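Local coordinates for protein 3-polyprenyl-4-hydroxybenzoate decarboxylase and related decarboxylases (Pelotomaculum thermopropionicum, PDB 6H6X) that binds prenylated FMN with manganese and potassium and, as the UbiD-family enzyme HmfF, probably interconverts 2,5-furandicarboxylic acid with 2-furoic acid and carbon dioxide, at residues B[104-109]-B[226-231]; B[172-177]-B[244-249]; B[344-349]-B[363-368]; B[352-357]-B[412-417]. The protein carries 8 engineered substitutions. All coordinates share one frame; numbering follows the deposited sequence.

Contact 1. Residues B[104-109]-B[226-231]; sequences ECIIRE and KCETVD
The Arg108 guanidinium lies under the methyl group of Thr229, whose CG2 sits 3.4 Å above the guanidinium plane, displaced toward its rim, and 3.7 Å from Arg108 NH2. The pair lies on the surface of the antiparallel split-barrel domain that binds prenylated FMN in UbiD enzymes, where strand 105-107 and the residue after it face the loop between strands 223-226 and 233-235. The two side chains arrive from opposite directions, and a bend in the arginine chain (chi3 63°) turns its flat end beneath the threonine. The hydroxyl of Thr229 is held by neighbouring strands: OG1 is hydrogen-bonded to Glu243 and Thr276, which probably fixes the rotation of the side chain and presents CG2 to Arg108.

Two residues earlier in the chain, Ile106 meets Glu228 at about a right angle. Its CD1 comes within 3.8 Å of Glu228 OE2, while Ile106 CG2 rests 4.0 Å from Glu228 CG. The glutamate chain bends at chi2 (-63°), bringing its carboxylate beside CD1 of the isoleucine. OE2 is also in a salt bridge with Lys103, so the acid is held by the residue that precedes segment 104-109. Arg108 NH1 stands 4.3 Å from Glu228 OE1, beyond salt-bridge range, although the opposite charges probably still attract at this distance. Lys103 also donates to the carbonyl oxygen of Lys226, a second tie between the chain just before strand 105-107 and the end of strand 223-226. A salt bridge spans the base of the loop: Lys226 NZ meets Asp231 OD1 at 2.8 Å, nearly in line with the C-O bond.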
loop_
_atom_site.group_PDB
_atom_site.type_symbol
_atom_site.label_atom_id
_atom_site.label_comp_id
_atom_site.label_asym_id
_atom_site.label_seq_id
_atom_site.Cartn_x
_atom_site.Cartn_y
_atom_site.Cartn_z
ATOM N N GLU B 104 -25.337 -0.638 -38.774
ATOM C CA GLU B 104 -26.486 0.245 -38.775
ATOM C C GLU B 104 -26.237 1.588 -39.498
ATOM O O GLU B 104 -27.047 1.982 -40.335
ATOM C CB GLU B 104 -26.971 0.455 -37.331
ATOM C CG GLU B 104 -27.681 -0.786 -36.785
ATOM C CD GLU B 104 -27.888 -0.816 -35.276
ATOM O OE1 GLU B 104 -27.586 0.155 -34.544
ATOM O OE2 GLU B 104 -28.363 -1.860 -34.801
ATOM N N CYS B 105 -25.123 2.261 -39.199
ATOM C CA CYS B 105 -24.692 3.476 -39.905
ATOM C C CYS B 105 -23.325 3.249 -40.550
ATOM O O CYS B 105 -22.434 2.698 -39.925
ATOM C CB CYS B 105 -24.612 4.661 -38.936
ATOM S SG CYS B 105 -26.040 4.849 -37.845
ATOM N N ILE B 106 -23.156 3.691 -41.789
ATOM C CA ILE B 106 -21.955 3.444 -42.578
ATOM C C ILE B 106 -21.617 4.762 -43.268
ATOM O O ILE B 106 -22.492 5.375 -43.883
ATOM C CB ILE B 106 -22.207 2.337 -43.633
ATOM C CG1 ILE B 106 -22.568 1.009 -42.936
ATOM C CG2 ILE B 106 -21.029 2.184 -44.577
ATOM C CD1 ILE B 106 -22.993 -0.119 -43.878
ATOM N N ILE B 107 -20.367 5.202 -43.154
ATOM C CA ILE B 107 -19.919 6.465 -43.711
ATOM C C ILE B 107 -18.695 6.163 -44.536
ATOM O O ILE B 107 -17.718 5.576 -44.033
ATOM C CB ILE B 107 -19.610 7.512 -42.600
ATOM C CG1 ILE B 107 -20.854 7.777 -41.735
ATOM C CG2 ILE B 107 -19.159 8.855 -43.182
ATOM C CD1 ILE B 107 -20.964 6.901 -40.512
ATOM N N ARG B 108 -18.755 6.535 -45.813
ATOM C CA ARG B 108 -17.648 6.348 -46.760
ATOM C C ARG B 108 -17.136 7.633 -47.394
ATOM O O ARG B 108 -16.084 7.587 -48.030
ATOM C CB ARG B 108 -18.043 5.365 -47.863
ATOM C CG ARG B 108 -18.344 3.996 -47.296
ATOM C CD ARG B 108 -18.783 2.993 -48.305
ATOM N NE ARG B 108 -17.720 2.754 -49.266
ATOM C CZ ARG B 108 -17.633 1.674 -50.035
ATOM N NH1 ARG B 108 -18.542 0.693 -49.954
ATOM N NH2 ARG B 108 -16.629 1.583 -50.908
ATOM N N GLU B 109 -17.827 8.763 -47.217
ATOM C CA GLU B 109 -17.399 10.020 -47.834
ATOM C C GLU B 109 -17.477 11.175 -46.848
ATOM O O GLU B 109 -18.347 11.189 -45.955
ATOM C CB GLU B 109 -18.245 10.311 -49.085
ATOM C CG GLU B 109 -18.002 9.329 -50.233
ATOM C CD GLU B 109 -18.241 9.903 -51.622
ATOM O OE1 GLU B 109 -19.303 10.525 -51.842
ATOM O OE2 GLU B 109 -17.363 9.708 -52.490
ATOM N N LYS B 226 -17.762 -8.869 -42.241
ATOM C CA LYS B 226 -16.780 -8.314 -43.175
ATOM C C LYS B 226 -16.881 -6.814 -43.174
ATOM O O LYS B 226 -17.981 -6.274 -43.058
ATOM C CB LYS B 226 -17.044 -8.748 -44.625
ATOM C CG LYS B 226 -16.879 -10.205 -44.945
ATOM C CD LYS B 226 -15.487 -10.769 -44.718
ATOM C CE LYS B 226 -14.524 -10.331 -45.761
ATOM N NZ LYS B 226 -13.287 -11.175 -45.611
ATOM N N CYS B 227 -15.739 -6.165 -43.357
ATOM C CA CYS B 227 -15.655 -4.709 -43.530
ATOM C C CYS B 227 -16.122 -4.283 -44.903
ATOM O O CYS B 227 -16.108 -5.062 -45.841
ATOM C CB CYS B 227 -14.206 -4.255 -43.323
ATOM S SG CYS B 227 -13.749 -4.285 -41.561
ATOM N N GLU B 228 -16.518 -3.029 -45.013
ATOM C CA GLU B 228 -16.980 -2.445 -46.287
ATOM C C GLU B 228 -15.873 -2.263 -47.314
ATOM O O GLU B 228 -16.060 -2.622 -48.467
ATOM C CB GLU B 228 -17.622 -1.066 -46.055
ATOM C CG GLU B 228 -18.845 -1.059 -45.142
ATOM C CD GLU B 228 -20.001 -1.862 -45.693
ATOM O OE1 GLU B 228 -20.439 -1.561 -46.830
ATOM O OE2 GLU B 228 -20.470 -2.791 -44.988
ATOM N N THR B 229 -14.747 -1.671 -46.911
ATOM C CA THR B 229 -13.736 -1.175 -47.854
ATOM C C THR B 229 -12.402 -1.882 -47.767
ATOM O O THR B 229 -11.474 -1.524 -48.480
ATOM C CB THR B 229 -13.486 0.325 -47.615
ATOM O OG1 THR B 229 -12.943 0.546 -46.303
ATOM C CG2 THR B 229 -14.800 1.082 -47.760
ATOM N N VAL B 230 -12.293 -2.876 -46.882
ATOM C CA VAL B 230 -11.066 -3.642 -46.730
ATOM C C VAL B 230 -11.416 -5.085 -46.444
ATOM O O VAL B 230 -12.485 -5.372 -45.924
ATOM C CB VAL B 230 -10.190 -3.074 -45.580
ATOM C CG1 VAL B 230 -9.644 -1.700 -45.956
ATOM C CG2 VAL B 230 -10.973 -3.007 -44.252
ATOM N N ASP B 231 -10.487 -5.980 -46.739
ATOM C CA ASP B 231 -10.698 -7.424 -46.601
ATOM C C ASP B 231 -10.242 -7.884 -45.214
ATOM O O ASP B 231 -9.234 -8.580 -45.038
ATOM C CB ASP B 231 -9.941 -8.163 -47.717
ATOM C CG ASP B 231 -10.263 -9.658 -47.760
ATOM O OD1 ASP B 231 -11.370 -10.077 -47.345
ATOM O OD2 ASP B 231 -9.376 -10.412 -48.217
#

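Contact 2. Residues B[172-177]-B[244-249]; sequences HFFGKA and GKILPG
Phe174 and Ile246 carry most of this buried contact, with Pro248 adding a smaller flank. Phe174 leaves helix 169-179 with CG anti to the backbone N (chi1 178°), which sends the ring across to Ile246 of strand 240-246. There the methyl CG2 of Ile246 presses on one face of the ring. Its distance to Phe174 CE1 is 3.3 Å, which is tight for two carbons, and CZ is also near at 3.6 Å. The isoleucine CB follows behind the methyl, 3.7 Å from the same CE1, so the CG2 branch, with CB behind it, does the touching. At the ring edge, close to its plane, the carbonyl oxygen of Leu247 lies 3.6 Å from Phe174 CZ. Pro248 stays farther off, its CB 4.9 Å from Ala177 O.

Pro271 of strand 264-280 touches both Phe174 and Ile246, and Leu184 packs on Ile246 as well as on Phe173 and Ala177, extending the apolar layer along the helix. Beyond Pro248, the amide of Gly249 is hydrogen-bonded to Glu178. This is helix-on-sheet packing against the split beta-barrel that holds prenylated FMN, with the cofactor about 10 Å from the Ile246 side chain.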
loop_
_atom_site.group_PDB
_atom_site.type_symbol
_atom_site.label_atom_id
_atom_site.label_comp_id
_atom_site.label_asym_id
_atom_site.label_seq_id
_atom_site.Cartn_x
_atom_site.Cartn_y
_atom_site.Cartn_z
ATOM N N HIS B 172 5.730 -6.769 -38.066
ATOM C CA HIS B 172 6.100 -7.812 -38.996
ATOM C C HIS B 172 5.207 -7.759 -40.233
ATOM O O HIS B 172 5.720 -7.752 -41.352
ATOM C CB HIS B 172 6.039 -9.182 -38.335
ATOM C CG HIS B 172 6.748 -10.248 -39.112
ATOM N ND1 HIS B 172 6.082 -11.286 -39.743
ATOM C CD2 HIS B 172 8.064 -10.416 -39.393
ATOM C CE1 HIS B 172 6.963 -12.059 -40.353
ATOM N NE2 HIS B 172 8.168 -11.539 -40.179
ATOM N N PHE B 173 3.887 -7.667 -40.041
ATOM C CA PHE B 173 2.960 -7.574 -41.176
ATOM C C PHE B 173 3.202 -6.335 -42.005
ATOM O O PHE B 173 3.139 -6.403 -43.224
ATOM C CB PHE B 173 1.503 -7.486 -40.733
ATOM C CG PHE B 173 0.943 -8.729 -40.114
ATOM C CD1 PHE B 173 1.726 -9.842 -39.811
ATOM C CD2 PHE B 173 -0.395 -8.747 -39.783
ATOM C CE1 PHE B 173 1.179 -10.955 -39.203
ATOM C CE2 PHE B 173 -0.964 -9.862 -39.191
ATOM C CZ PHE B 173 -0.177 -10.968 -38.890
ATOM N N PHE B 174 3.379 -5.201 -41.342
ATOM C CA PHE B 174 3.501 -3.926 -42.026
ATOM C C PHE B 174 4.816 -3.917 -42.816
ATOM O O PHE B 174 4.846 -3.451 -43.948
ATOM C CB PHE B 174 3.478 -2.796 -41.010
ATOM C CG PHE B 174 3.650 -1.436 -41.600
ATOM C CD1 PHE B 174 2.830 -1.003 -42.631
ATOM C CD2 PHE B 174 4.639 -0.587 -41.136
ATOM C CE1 PHE B 174 2.989 0.262 -43.188
ATOM C CE2 PHE B 174 4.799 0.688 -41.690
ATOM C CZ PHE B 174 3.958 1.115 -42.706
ATOM N N GLY B 175 5.883 -4.451 -42.214
ATOM C CA GLY B 175 7.179 -4.651 -42.875
ATOM C C GLY B 175 7.022 -5.298 -44.233
ATOM O O GLY B 175 7.541 -4.783 -45.222
ATOM N N LYS B 176 6.252 -6.389 -44.273
ATOM C CA LYS B 176 6.011 -7.144 -45.501
ATOM C C LYS B 176 5.199 -6.365 -46.518
ATOM O O LYS B 176 5.479 -6.458 -47.709
ATOM C CB LYS B 176 5.361 -8.516 -45.219
ATOM C CG LYS B 176 6.330 -9.523 -44.611
ATOM C CD LYS B 176 5.670 -10.549 -43.681
ATOM C CE LYS B 176 5.529 -11.956 -44.273
ATOM N NZ LYS B 176 5.377 -12.993 -43.202
ATOM N N ALA B 177 4.216 -5.586 -46.067
ATOM C CA ALA B 177 3.442 -4.749 -46.980
ATOM C C ALA B 177 4.311 -3.660 -47.584
ATOM O O ALA B 177 4.173 -3.343 -48.765
ATOM C CB ALA B 177 2.237 -4.128 -46.283
ATOM N N GLY B 244 -9.301 1.197 -42.589
ATOM C CA GLY B 244 -8.291 1.967 -43.263
ATOM C C GLY B 244 -7.070 1.200 -43.653
ATOM O O GLY B 244 -7.074 -0.036 -43.767
ATOM N N LYS B 245 -5.992 1.935 -43.854
ATOM C CA LYS B 245 -4.746 1.296 -44.250
ATOM C C LYS B 245 -3.546 2.063 -43.751
ATOM O O LYS B 245 -3.583 3.286 -43.649
ATOM C CB LYS B 245 -4.724 1.132 -45.765
ATOM C CG LYS B 245 -4.888 2.423 -46.543
ATOM C CD LYS B 245 -5.363 2.181 -47.980
ATOM C CE LYS B 245 -5.929 3.460 -48.608
ATOM N NZ LYS B 245 -6.135 3.386 -50.083
ATOM N N ILE B 246 -2.500 1.334 -43.400
ATOM C CA ILE B 246 -1.265 1.955 -42.985
ATOM C C ILE B 246 -0.470 2.194 -44.287
ATOM O O ILE B 246 -0.264 1.269 -45.060
ATOM C CB ILE B 246 -0.466 1.091 -41.993
ATOM C CG1 ILE B 246 -1.332 0.567 -40.833
ATOM C CG2 ILE B 246 0.694 1.905 -41.411
ATOM C CD1 ILE B 246 -0.591 -0.457 -40.002
ATOM N N LEU B 247 -0.045 3.428 -44.519
ATOM C CA LEU B 247 0.504 3.827 -45.816
ATOM C C LEU B 247 1.955 3.408 -45.936
ATOM O O LEU B 247 2.742 3.630 -45.009
ATOM C CB LEU B 247 0.397 5.340 -46.009
ATOM C CG LEU B 247 -1.027 5.917 -45.969
ATOM C CD1 LEU B 247 -1.018 7.437 -46.114
ATOM C CD2 LEU B 247 -1.915 5.286 -47.027
ATOM N N PRO B 248 2.329 2.807 -47.084
ATOM C CA PRO B 248 3.735 2.357 -47.219
ATOM C C PRO B 248 4.715 3.544 -47.290
ATOM O O PRO B 248 4.418 4.537 -47.950
ATOM C CB PRO B 248 3.722 1.551 -48.520
ATOM C CG PRO B 248 2.623 2.164 -49.328
ATOM C CD PRO B 248 1.611 2.764 -48.375
ATOM N N GLY B 249 5.824 3.475 -46.558
ATOM C CA GLY B 249 6.850 4.516 -46.608
ATOM C C GLY B 249 6.579 5.801 -45.831
ATOM O O GLY B 249 7.518 6.398 -45.290
#

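Contact 3. Residues B[344-349]-B[363-368]; sequences GEAKRA and VVVVDH. Engineered in segment 344-349: Arg348 (natural residue Asn).
The first turn of helix 345-356 runs close above strand 362-367, with Ala346 CA only 6.1 Å from Val365 CA, an approach consistent with the small alanine side chains on the helix. Both elements belong to a beta-alpha-beta crossover, in which the helix links strand 333-338 to its parallel neighbour 362-367.

Val365 carries the strand side of the contact, offering one methyl to each of two alanines. CG1, anti to the backbone N (chi1 -177°), reaches Ala346 CB at 4.3 Å, while CG2 points to Ala349 CB at 4.2 Å. The same CG2 also lies 3.8 Å from the carbonyl oxygen of Ala346, so this methyl meets both the helix backbone and a side chain one turn on. The three touching residues are buried, and their side chains meet by apolar packing. Ile350 and Ile338 also touch Val365, continuing the core along the helix and into strand 333-338, whereas Val364 and Val366 turn to helix 375-385 on the other face of the sheet.

The calcium site lies close by. Its ligands Asp418 and Thr420 approach the side chains of Ala346 and Val365 respectively, and the ion itself is about 7 Å from the Ala346 side chain. Gly344 occupies the N-cap position, its O accepting from Arg348 N at 3.3 Å; next, Ala349 N donates to Glu345 O at 2.9 Å.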
loop_
_atom_site.group_PDB
_atom_site.type_symbol
_atom_site.label_atom_id
_atom_site.label_comp_id
_atom_site.label_asym_id
_atom_site.label_seq_id
_atom_site.Cartn_x
_atom_site.Cartn_y
_atom_site.Cartn_z
ATOM N N GLY B 344 16.210 -23.665 -2.234
ATOM C CA GLY B 344 16.531 -23.610 -3.668
ATOM C C GLY B 344 15.340 -23.271 -4.587
ATOM O O GLY B 344 15.544 -22.847 -5.736
ATOM N N GLU B 345 14.118 -23.470 -4.101
ATOM C CA GLU B 345 12.936 -23.126 -4.864
ATOM C C GLU B 345 12.786 -21.617 -5.141
ATOM O O GLU B 345 12.348 -21.257 -6.208
ATOM C CB GLU B 345 11.686 -23.698 -4.213
ATOM C CG GLU B 345 11.604 -25.208 -4.378
ATOM C CD GLU B 345 10.371 -25.832 -3.730
ATOM O OE1 GLU B 345 9.379 -25.132 -3.461
ATOM O OE2 GLU B 345 10.398 -27.053 -3.467
ATOM N N ALA B 346 13.226 -20.767 -4.210
ATOM C CA ALA B 346 13.120 -19.335 -4.374
ATOM C C ALA B 346 13.937 -18.886 -5.567
ATOM O O ALA B 346 13.381 -18.221 -6.455
ATOM C CB ALA B 346 13.536 -18.602 -3.107
ATOM N N LYS B 347 15.201 -19.292 -5.621
ATOM C CA LYS B 347 16.086 -18.988 -6.763
ATOM C C LYS B 347 15.549 -19.455 -8.092
ATOM O O LYS B 347 15.618 -18.718 -9.085
ATOM C CB LYS B 347 17.527 -19.530 -6.573
ATOM N N ARG B 348 14.994 -20.664 -8.125
ATOM C CA ARG B 348 14.398 -21.194 -9.358
ATOM C C ARG B 348 13.154 -20.366 -9.781
ATOM O O ARG B 348 12.974 -20.095 -10.943
ATOM C CB ARG B 348 14.022 -22.676 -9.192
ATOM C CG ARG B 348 15.235 -23.624 -9.056
ATOM C CD ARG B 348 14.813 -25.037 -8.607
ATOM N NE ARG B 348 13.955 -25.681 -9.606
ATOM C CZ ARG B 348 14.369 -26.186 -10.784
ATOM N NH1 ARG B 348 15.661 -26.161 -11.146
ATOM N NH2 ARG B 348 13.487 -26.729 -11.618
ATOM N N ALA B 349 12.296 -19.998 -8.842
ATOM C CA ALA B 349 11.141 -19.142 -9.163
ATOM C C ALA B 349 11.654 -17.770 -9.712
ATOM O O ALA B 349 11.191 -17.293 -10.725
ATOM C CB ALA B 349 10.253 -18.966 -7.938
ATOM N N VAL B 363 11.781 -9.110 -8.427
ATOM C CA VAL B 363 10.985 -10.281 -8.089
ATOM C C VAL B 363 11.099 -10.497 -6.600
ATOM O O VAL B 363 12.224 -10.530 -6.077
ATOM C CB VAL B 363 11.499 -11.507 -8.828
ATOM C CG1 VAL B 363 10.624 -12.735 -8.579
ATOM C CG2 VAL B 363 11.564 -11.188 -10.296
ATOM N N VAL B 364 9.975 -10.557 -5.906
ATOM C CA VAL B 364 9.959 -11.099 -4.577
ATOM C C VAL B 364 9.214 -12.430 -4.422
ATOM O O VAL B 364 8.097 -12.594 -4.959
ATOM C CB VAL B 364 9.722 -10.088 -3.435
ATOM C CG1 VAL B 364 9.659 -8.614 -3.835
ATOM C CG2 VAL B 364 8.800 -10.515 -2.356
ATOM N N VAL B 365 9.851 -13.378 -3.714
ATOM C CA VAL B 365 9.257 -14.722 -3.482
ATOM C C VAL B 365 8.826 -14.810 -2.021
ATOM O O VAL B 365 9.573 -14.445 -1.155
ATOM C CB VAL B 365 10.226 -15.886 -3.821
ATOM C CG1 VAL B 365 9.539 -17.254 -3.628
ATOM C CG2 VAL B 365 10.735 -15.766 -5.241
ATOM N N VAL B 366 7.610 -15.244 -1.758
ATOM C CA VAL B 366 7.112 -15.392 -0.407
ATOM C C VAL B 366 6.444 -16.769 -0.235
ATOM O O VAL B 366 6.151 -17.453 -1.208
ATOM C CB VAL B 366 6.115 -14.311 -0.008
ATOM C CG1 VAL B 366 6.788 -12.952 -0.097
ATOM C CG2 VAL B 366 4.891 -14.334 -0.927
ATOM N N ASP B 367 6.220 -17.151 1.016
ATOM C CA ASP B 367 5.516 -18.374 1.324
ATOM C C ASP B 367 4.013 -18.264 0.984
ATOM O O ASP B 367 3.429 -17.175 0.970
ATOM C CB ASP B 367 5.732 -18.702 2.813
ATOM C CG ASP B 367 7.203 -19.087 3.118
ATOM O OD1 ASP B 367 7.714 -20.050 2.487
ATOM O OD2 ASP B 367 7.869 -18.415 3.940
ATOM N N HIS B 368 3.409 -19.420 0.716
ATOM C CA HIS B 368 1.988 -19.562 0.310
ATOM C C HIS B 368 0.980 -18.858 1.181
ATOM O O HIS B 368 -0.051 -18.435 0.688
ATOM C CB HIS B 368 1.585 -21.063 0.129
ATOM C CG HIS B 368 1.657 -21.900 1.390
ATOM N ND1 HIS B 368 0.549 -22.504 1.957
ATOM C CD2 HIS B 368 2.705 -22.247 2.178
ATOM C CE1 HIS B 368 0.912 -23.168 3.045
ATOM N NE2 HIS B 368 2.218 -23.040 3.194
#

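Contact 4. Residues B[352-357]-B[412-417]; sequences AAFNSS and SDKMGI. Engineered in segment 352-357: Asn355 (natural residue Thr).
Phe354 lies flat against the aliphatic chain of Lys414, which runs past it in the opposite direction. Lys414 CD is set over one face of the ring in a CH-pi contact, 3.9 Å from the centroid and 21° off the ring normal. Closer to the strand, Lys414 CB stands 3.8 Å from Phe354 CZ, so both CB and CD of the lysine lie against the ring. The far end of the ring points at the strand backbone. Met415 O lies near the ring plane at the edge, 3.5 Å from Phe354 CZ, and Gly416 N follows in the same rim at 4.2 Å. The ring edge thus meets the strand main chain at Met415 and Gly416.

Further out, a bend at chi4 (-31°) turns the ammonium group of the lysine toward Ser357. Lys414 NZ donates weakly to a water at 3.3 Å, and that water probably donates to Ser357 O (2.6 Å); Ser358 O offers NZ a second, weak bond. Ser356 OG donates to Ala353 O at 2.7 Å, in the carbonyl plane on a lone pair, tying Ser356 back to the backbone just before Phe354. Phe395 meets the Phe354 ring edge-to-face, while Val363 and Val360 also pack on it. On the strand side, Met415 packs on Pro388 of the second subunit.

Helix 352-356 and strand 414-417 run roughly antiparallel, at 145° with axes 10.4 Å apart, as a helix laid over the mixed sheet of the alpha/beta C-terminal domain of UbiD enzymes.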
loop_
_atom_site.group_PDB
_atom_site.type_symbol
_atom_site.label_atom_id
_atom_site.label_comp_id
_atom_site.label_asym_id
_atom_site.label_seq_id
_atom_site.Cartn_x
_atom_site.Cartn_y
_atom_site.Cartn_z
ATOM N N ALA B 352 13.077 -18.186 -13.297
ATOM C CA ALA B 352 11.941 -18.372 -14.191
ATOM C C ALA B 352 11.182 -17.056 -14.448
ATOM O O ALA B 352 10.762 -16.813 -15.561
ATOM C CB ALA B 352 11.012 -19.411 -13.621
ATOM N N ALA B 353 10.992 -16.213 -13.427
ATOM C CA ALA B 353 10.325 -14.934 -13.644
ATOM C C ALA B 353 11.124 -14.063 -14.637
ATOM O O ALA B 353 10.541 -13.491 -15.567
ATOM C CB ALA B 353 10.055 -14.248 -12.347
ATOM N N PHE B 354 12.437 -14.048 -14.515
ATOM C CA PHE B 354 13.275 -13.307 -15.463
ATOM C C PHE B 354 13.291 -13.802 -16.918
ATOM O O PHE B 354 13.548 -13.014 -17.825
ATOM C CB PHE B 354 14.709 -13.180 -14.927
ATOM C CG PHE B 354 14.807 -12.358 -13.706
ATOM C CD1 PHE B 354 14.035 -11.219 -13.564
ATOM C CD2 PHE B 354 15.677 -12.696 -12.693
ATOM C CE1 PHE B 354 14.115 -10.431 -12.435
ATOM C CE2 PHE B 354 15.756 -11.911 -11.540
ATOM C CZ PHE B 354 14.977 -10.786 -11.426
ATOM N N ASN B 355 13.001 -15.085 -17.136
ATOM C CA ASN B 355 12.799 -15.599 -18.489
ATOM C C ASN B 355 11.347 -15.377 -18.982
ATOM O O ASN B 355 11.134 -15.344 -20.167
ATOM C CB ASN B 355 13.209 -17.067 -18.569
ATOM C CG ASN B 355 14.617 -17.317 -18.023
ATOM O OD1 ASN B 355 15.529 -16.483 -18.153
ATOM N ND2 ASN B 355 14.780 -18.468 -17.377
ATOM N N SER B 356 10.357 -15.190 -18.102
ATOM C CA SER B 356 8.977 -14.865 -18.546
ATOM C C SER B 356 8.922 -13.697 -19.561
ATOM O O SER B 356 8.212 -13.784 -20.552
ATOM C CB SER B 356 7.991 -14.611 -17.364
ATOM O OG SER B 356 8.144 -13.321 -16.701
ATOM N N SER B 357 9.672 -12.636 -19.288
ATOM C CA SER B 357 9.792 -11.491 -20.205
ATOM C C SER B 357 10.995 -10.705 -19.805
ATOM O O SER B 357 11.304 -10.589 -18.631
ATOM C CB SER B 357 8.588 -10.532 -20.130
ATOM O OG SER B 357 8.494 -9.961 -18.846
ATOM N N SER B 412 18.343 -3.357 -18.975
ATOM C CA SER B 412 18.044 -3.194 -17.544
ATOM C C SER B 412 18.725 -4.116 -16.486
ATOM O O SER B 412 18.753 -5.302 -16.596
ATOM C CB SER B 412 16.504 -3.207 -17.354
ATOM O OG SER B 412 16.128 -2.878 -16.023
ATOM N N ASP B 413 19.196 -3.517 -15.417
ATOM C CA ASP B 413 19.545 -4.274 -14.213
ATOM C C ASP B 413 18.276 -4.878 -13.562
ATOM O O ASP B 413 17.204 -4.348 -13.739
ATOM C CB ASP B 413 20.309 -3.415 -13.215
ATOM C CG ASP B 413 21.648 -2.857 -13.768
ATOM O OD1 ASP B 413 22.081 -3.275 -14.852
ATOM O OD2 ASP B 413 22.239 -2.005 -13.073
ATOM N N LYS B 414 18.447 -5.952 -12.813
ATOM C CA LYS B 414 17.349 -6.685 -12.223
ATOM C C LYS B 414 17.760 -7.152 -10.860
ATOM O O LYS B 414 18.973 -7.312 -10.574
ATOM C CB LYS B 414 17.023 -7.946 -13.003
ATOM C CG LYS B 414 16.672 -7.770 -14.464
ATOM C CD LYS B 414 16.594 -9.154 -15.125
ATOM C CE LYS B 414 16.497 -9.142 -16.652
ATOM N NZ LYS B 414 15.792 -7.940 -17.182
ATOM N N MET B 415 16.767 -7.450 -10.027
ATOM C CA MET B 415 17.009 -7.887 -8.669
ATOM C C MET B 415 15.992 -8.944 -8.258
ATOM O O MET B 415 14.776 -8.810 -8.545
ATOM C CB MET B 415 16.936 -6.706 -7.730
ATOM C CG MET B 415 17.243 -7.060 -6.300
ATOM S SD MET B 415 17.579 -5.658 -5.228
ATOM C CE MET B 415 16.179 -4.668 -5.656
ATOM N N GLY B 416 16.446 -9.962 -7.560
ATOM C CA GLY B 416 15.587 -10.999 -6.950
ATOM C C GLY B 416 15.758 -11.023 -5.441
ATOM O O GLY B 416 16.886 -10.878 -4.934
ATOM N N ILE B 417 14.643 -11.152 -4.725
ATOM C CA ILE B 417 14.566 -11.170 -3.283
ATOM C C ILE B 417 13.831 -12.453 -2.782
ATOM O O ILE B 417 12.643 -12.733 -3.143
ATOM C CB ILE B 417 13.841 -9.931 -2.735
ATOM C CG1 ILE B 417 14.602 -8.631 -3.125
ATOM C CG2 ILE B 417 13.747 -9.973 -1.249
ATOM C CD1 ILE B 417 13.898 -7.339 -2.694
HETATM O O HOH W 1 13.314 -10.179 -16.999
#

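The four contacts form two pairs, one in each of two domains. Contacts 1 and 2 belong to the prenylated-FMN-binding barrel and share its sheet; their centres are 20 Å apart, and Val230 CG1 touches Gly244 O at 3.8 Å. The Ile246 side chain of contact 2 is about 10 Å from the cofactor, whereas contact 1 lies away from the cofactor and metal sites. Contacts 3 and 4, centred 12 Å apart, use the same helix 345-356 over neighbouring strands 362-367 and 414-418, where Val363 O and Ile417 N are 2.8 Å apart, a probable hydrogen bond. Contact 3 is the nearer to calcium. Between the domains, contacts 2 and 4 come within about 18 Å at their nearest atoms.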